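Local coordinates for novel immune-type receptor 11 (Ictalurus punctatus, PDB 2QTE), which probably serves as an immune-type cell-surface receptor of bony fish, taking part in allogeneic recognition through its extracellular immunoglobulin variable-like domain, at residues 32-37 against 76-81. The protein carries 1 engineered substitution. Numbering follows the deposited sequence.
Sequences LAWYRQ and FDLNII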
ATOM      1  N   LEU A  32       1.954  12.649   4.974  1.00 22.09           N
ATOM      2  CA  LEU A  32       2.921  11.596   5.171  1.00 23.72           C
ATOM      3  C   LEU A  32       2.501  10.661   6.317  1.00 21.48           C
ATOM      4  O   LEU A  32       1.976  11.121   7.348  1.00 16.99           O
ATOM      5  CB  LEU A  32       4.272  12.212   5.421  1.00 21.62           C
ATOM      6  CG  LEU A  32       5.430  11.307   5.720  1.00 19.96           C
ATOM      7  CD1 LEU A  32       5.905  10.554   4.482  1.00 25.57           C
ATOM      8  CD2 LEU A  32       6.530  12.164   6.292  1.00 25.29           C
ATOM      9  N   ALA A  33       2.681   9.354   6.095  1.00 19.34           N
ATOM     10  CA  ALA A  33       2.118   8.360   6.982  1.00 18.27           C
ATOM     11  C   ALA A  33       2.780   7.027   6.763  1.00 18.13           C
ATOM     12  O   ALA A  33       3.335   6.769   5.691  1.00 20.98           O
ATOM     13  CB  ALA A  33       0.592   8.223   6.710  1.00 17.58           C
ATOM     14  N   TRP A  34       2.672   6.142   7.754  1.00 15.19           N
ATOM     15  CA  TRP A  34       3.158   4.804   7.615  1.00 14.18           C
ATOM     16  C   TRP A  34       1.927   3.947   7.440  1.00 14.88           C
ATOM     17  O   TRP A  34       0.903   4.189   8.079  1.00 14.87           O
ATOM     18  CB  TRP A  34       3.865   4.354   8.909  1.00 15.84           C
ATOM     19  CG  TRP A  34       5.321   4.695   9.021  1.00 18.57           C
ATOM     20  CD1 TRP A  34       5.868   5.742   9.682  1.00 12.50           C
ATOM     21  CD2 TRP A  34       6.421   3.942   8.469  1.00 14.04           C
ATOM     22  NE1 TRP A  34       7.253   5.710   9.562  1.00 15.43           N
ATOM     23  CE2 TRP A  34       7.605   4.617   8.816  1.00 16.34           C
ATOM     24  CE3 TRP A  34       6.510   2.779   7.706  1.00 12.88           C
ATOM     25  CZ2 TRP A  34       8.854   4.145   8.466  1.00 17.31           C
ATOM     26  CZ3 TRP A  34       7.754   2.316   7.329  1.00  9.57           C
ATOM     27  CH2 TRP A  34       8.910   3.013   7.687  1.00 16.98           C
ATOM     28  N   TYR A  35       1.991   2.978   6.537  1.00 10.95           N
ATOM     29  CA  TYR A  35       0.864   2.071   6.353  1.00 12.77           C
ATOM     30  C   TYR A  35       1.379   0.746   6.803  1.00 12.33           C
ATOM     31  O   TYR A  35       2.543   0.496   6.667  1.00 13.75           O
ATOM     32  CB  TYR A  35       0.461   2.002   4.876  1.00 11.64           C
ATOM     33  CG  TYR A  35      -0.235   3.250   4.477  1.00 15.73           C
ATOM     34  CD1 TYR A  35       0.468   4.465   4.395  1.00 15.19           C
ATOM     35  CD2 TYR A  35      -1.589   3.256   4.241  1.00 16.95           C
ATOM     36  CE1 TYR A  35      -0.182   5.631   4.067  1.00 15.67           C
ATOM     37  CE2 TYR A  35      -2.254   4.426   3.932  1.00 17.45           C
ATOM     38  CZ  TYR A  35      -1.527   5.596   3.849  1.00 19.19           C
ATOM     39  OH  TYR A  35      -2.184   6.732   3.540  1.00 17.89           O
ATOM     40  N   ARG A  36       0.490  -0.124   7.271  1.00 14.23           N
ATOM     41  CA  ARG A  36       0.900  -1.410   7.774  1.00 13.96           C
ATOM     42  C   ARG A  36       0.069  -2.488   7.073  1.00 15.05           C
ATOM     43  O   ARG A  36      -1.165  -2.330   6.950  1.00 16.87           O
ATOM     44  CB  ARG A  36       0.633  -1.436   9.279  1.00 14.94           C
ATOM     45  CG  ARG A  36       0.906  -2.741   9.979  1.00 17.98           C
ATOM     46  CD  ARG A  36       0.481  -2.614  11.482  1.00 17.50           C
ATOM     47  NE  ARG A  36       0.698  -3.893  12.177  1.00 21.97           N
ATOM     48  CZ  ARG A  36       0.645  -4.042  13.502  1.00 19.92           C
ATOM     49  NH1 ARG A  36       0.353  -3.010  14.264  1.00 15.32           N
ATOM     50  NH2 ARG A  36       0.856  -5.248  14.064  1.00 19.69           N
ATOM     51  N   GLN A  37       0.725  -3.578   6.626  1.00 11.99           N
ATOM     52  CA  GLN A  37      -0.002  -4.681   6.029  1.00 13.10           C
ATOM     53  C   GLN A  37       0.377  -5.933   6.782  1.00 18.00           C
ATOM     54  O   GLN A  37       1.527  -6.352   6.707  1.00 15.71           O
ATOM     55  CB  GLN A  37       0.414  -4.893   4.562  1.00  9.86           C
ATOM     56  CG  GLN A  37      -0.473  -5.926   3.839  1.00 14.19           C
ATOM     57  CD  GLN A  37       0.180  -6.528   2.635  1.00 13.10           C
ATOM     58  OE1 GLN A  37       1.308  -6.177   2.307  1.00 13.48           O
ATOM     59  NE2 GLN A  37      -0.519  -7.462   1.974  1.00 11.45           N
ATOM     60  N   PHE A  76      11.293  10.192  10.058  1.00 19.29           N
ATOM     61  CA  PHE A  76       9.931   9.878  10.369  1.00 17.21           C
ATOM     62  C   PHE A  76       9.958   8.391  10.692  1.00 16.20           C
ATOM     63  O   PHE A  76       9.373   7.562   9.969  1.00 16.52           O
ATOM     64  CB  PHE A  76       9.076  10.233   9.161  1.00 15.05           C
ATOM     65  CG  PHE A  76       7.600  10.110   9.384  1.00 16.95           C
ATOM     66  CD1 PHE A  76       6.944  10.926  10.304  1.00 19.31           C
ATOM     67  CD2 PHE A  76       6.845   9.204   8.646  1.00 13.79           C
ATOM     68  CE1 PHE A  76       5.590  10.820  10.515  1.00 16.73           C
ATOM     69  CE2 PHE A  76       5.475   9.099   8.866  1.00 14.26           C
ATOM     70  CZ  PHE A  76       4.843   9.902   9.789  1.00 16.98           C
ATOM     71  N   ASP A  77      10.692   8.043  11.742  1.00 14.29           N
ATOM     72  CA  ASP A  77      10.990   6.611  11.999  1.00 14.90           C
ATOM     73  C   ASP A  77      10.043   6.005  13.019  1.00 13.64           C
ATOM     74  O   ASP A  77       9.740   6.623  14.014  1.00 14.49           O
ATOM     75  CB  ASP A  77      12.412   6.423  12.479  1.00 17.91           C
ATOM     76  CG  ASP A  77      13.447   7.087  11.568  1.00 25.02           C
ATOM     77  OD1 ASP A  77      13.136   7.376  10.383  1.00 27.17           O
ATOM     78  OD2 ASP A  77      14.583   7.265  12.035  1.00 23.46           O
ATOM     79  N   LEU A  78       9.648   4.756  12.783  1.00 13.91           N
ATOM     80  CA  LEU A  78       8.699   4.072  13.630  1.00 15.11           C
ATOM     81  C   LEU A  78       9.481   3.143  14.604  1.00 16.05           C
ATOM     82  O   LEU A  78      10.308   2.382  14.157  1.00 19.47           O
ATOM     83  CB  LEU A  78       7.773   3.285  12.691  1.00 16.69           C
ATOM     84  CG  LEU A  78       6.583   2.481  13.210  1.00 26.99           C
ATOM     85  CD1 LEU A  78       5.616   3.351  13.979  1.00 21.69           C
ATOM     86  CD2 LEU A  78       5.911   1.828  11.993  1.00 23.02           C
ATOM     87  N   ASN A  79       9.248   3.220  15.915  1.00 14.19           N
ATOM     88  CA  ASN A  79       9.917   2.332  16.870  1.00 15.70           C
ATOM     89  C   ASN A  79       8.904   1.379  17.519  1.00 16.26           C
ATOM     90  O   ASN A  79       7.732   1.712  17.644  1.00 16.79           O
ATOM     91  CB  ASN A  79      10.532   3.119  17.992  1.00 13.84           C
ATOM     92  CG  ASN A  79      11.236   4.364  17.516  1.00 16.62           C
ATOM     93  OD1 ASN A  79      12.170   4.251  16.735  1.00 14.15           O
ATOM     94  ND2 ASN A  79      10.807   5.538  17.977  1.00 15.94           N
ATOM     95  N   ILE A  80       9.368   0.194  17.897  1.00 15.60           N
ATOM     96  CA  ILE A  80       8.615  -0.717  18.774  1.00 18.08           C
ATOM     97  C   ILE A  80       9.521  -1.073  19.951  1.00 15.75           C
ATOM     98  O   ILE A  80      10.679  -1.435  19.730  1.00 15.51           O
ATOM     99  CB  ILE A  80       8.215  -2.051  18.100  1.00 18.49           C
ATOM    100  CG1 ILE A  80       7.490  -1.852  16.758  1.00 19.88           C
ATOM    101  CG2 ILE A  80       7.247  -2.783  18.981  1.00 17.79           C
ATOM    102  CD1 ILE A  80       8.383  -1.393  15.615  1.00 37.27           C
ATOM    103  N   ILE A  81       9.031  -0.944  21.191  1.00 14.36           N
ATOM    104  CA  ILE A  81       9.823  -1.438  22.319  1.00 16.34           C
ATOM    105  C   ILE A  81       9.185  -2.790  22.705  1.00 17.72           C
ATOM    106  O   ILE A  81       8.000  -2.849  23.013  1.00 17.82           O
ATOM    107  CB  ILE A  81      10.029  -0.378  23.470  1.00 18.43           C
ATOM    108  CG1 ILE A  81      11.006   0.739  22.991  1.00 17.41           C
ATOM    109  CG2 ILE A  81      10.732  -1.012  24.733  1.00 17.38           C
ATOM    110  CD1 ILE A  81      10.969   2.024  23.817  1.00 23.00           C
TER
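With CG of W34 anti to its carbonyl carbon (chi1 -87°) and CG of F76 anti to its own backbone N, the indole and the phenyl reach from facing strands, and the two flat groups pass side by side in the core of an immunoglobulin V-type β-sandwich. Strands 32-37 and 76-80 belong to different sheets; their axes cross at a modest angle and come no nearer than 8.8 Å, too far for backbone pairing, so the link is made by side chains and by one side-chain-to-backbone bond. That hydrogen bond runs from W34 NE1 to F76 O, 2.8 Å long. Its N-H...O angle is 156°, and the oxygen sits at the indole edge, close to the ring plane, while the donor is tilted from the plane of the carbonyl. The buried indole N-H is thereby satisfied, which fixes the turn of the indole. The planes of the W34 five-membered ring and the F76 ring lie 12° apart but are offset so far, with centroids 5.1 Å apart, that they hardly overlap; their closest approach is W34 CD1 to F76 CE2, 3.5 Å. L78 lays CB over one indole face, 4.2 Å from the centroid of the five-membered ring, a CH-pi contact. The same indole packs on C21, which forms the intersheet disulfide with C93, consistent with the tryptophan that packs on the disulfide in the core of immunoglobulin domains. A leucine in place of W34 would probably leave the carbonyl of F76 without its indole donor and open a gap beneath L78. D77 points away from this interface, its OD1 accepting a hydrogen bond from the backbone N of C21. At the phenyl, L32 CD2 stands over one face in a CH-pi contact, 3.8 Å from F76 CD2.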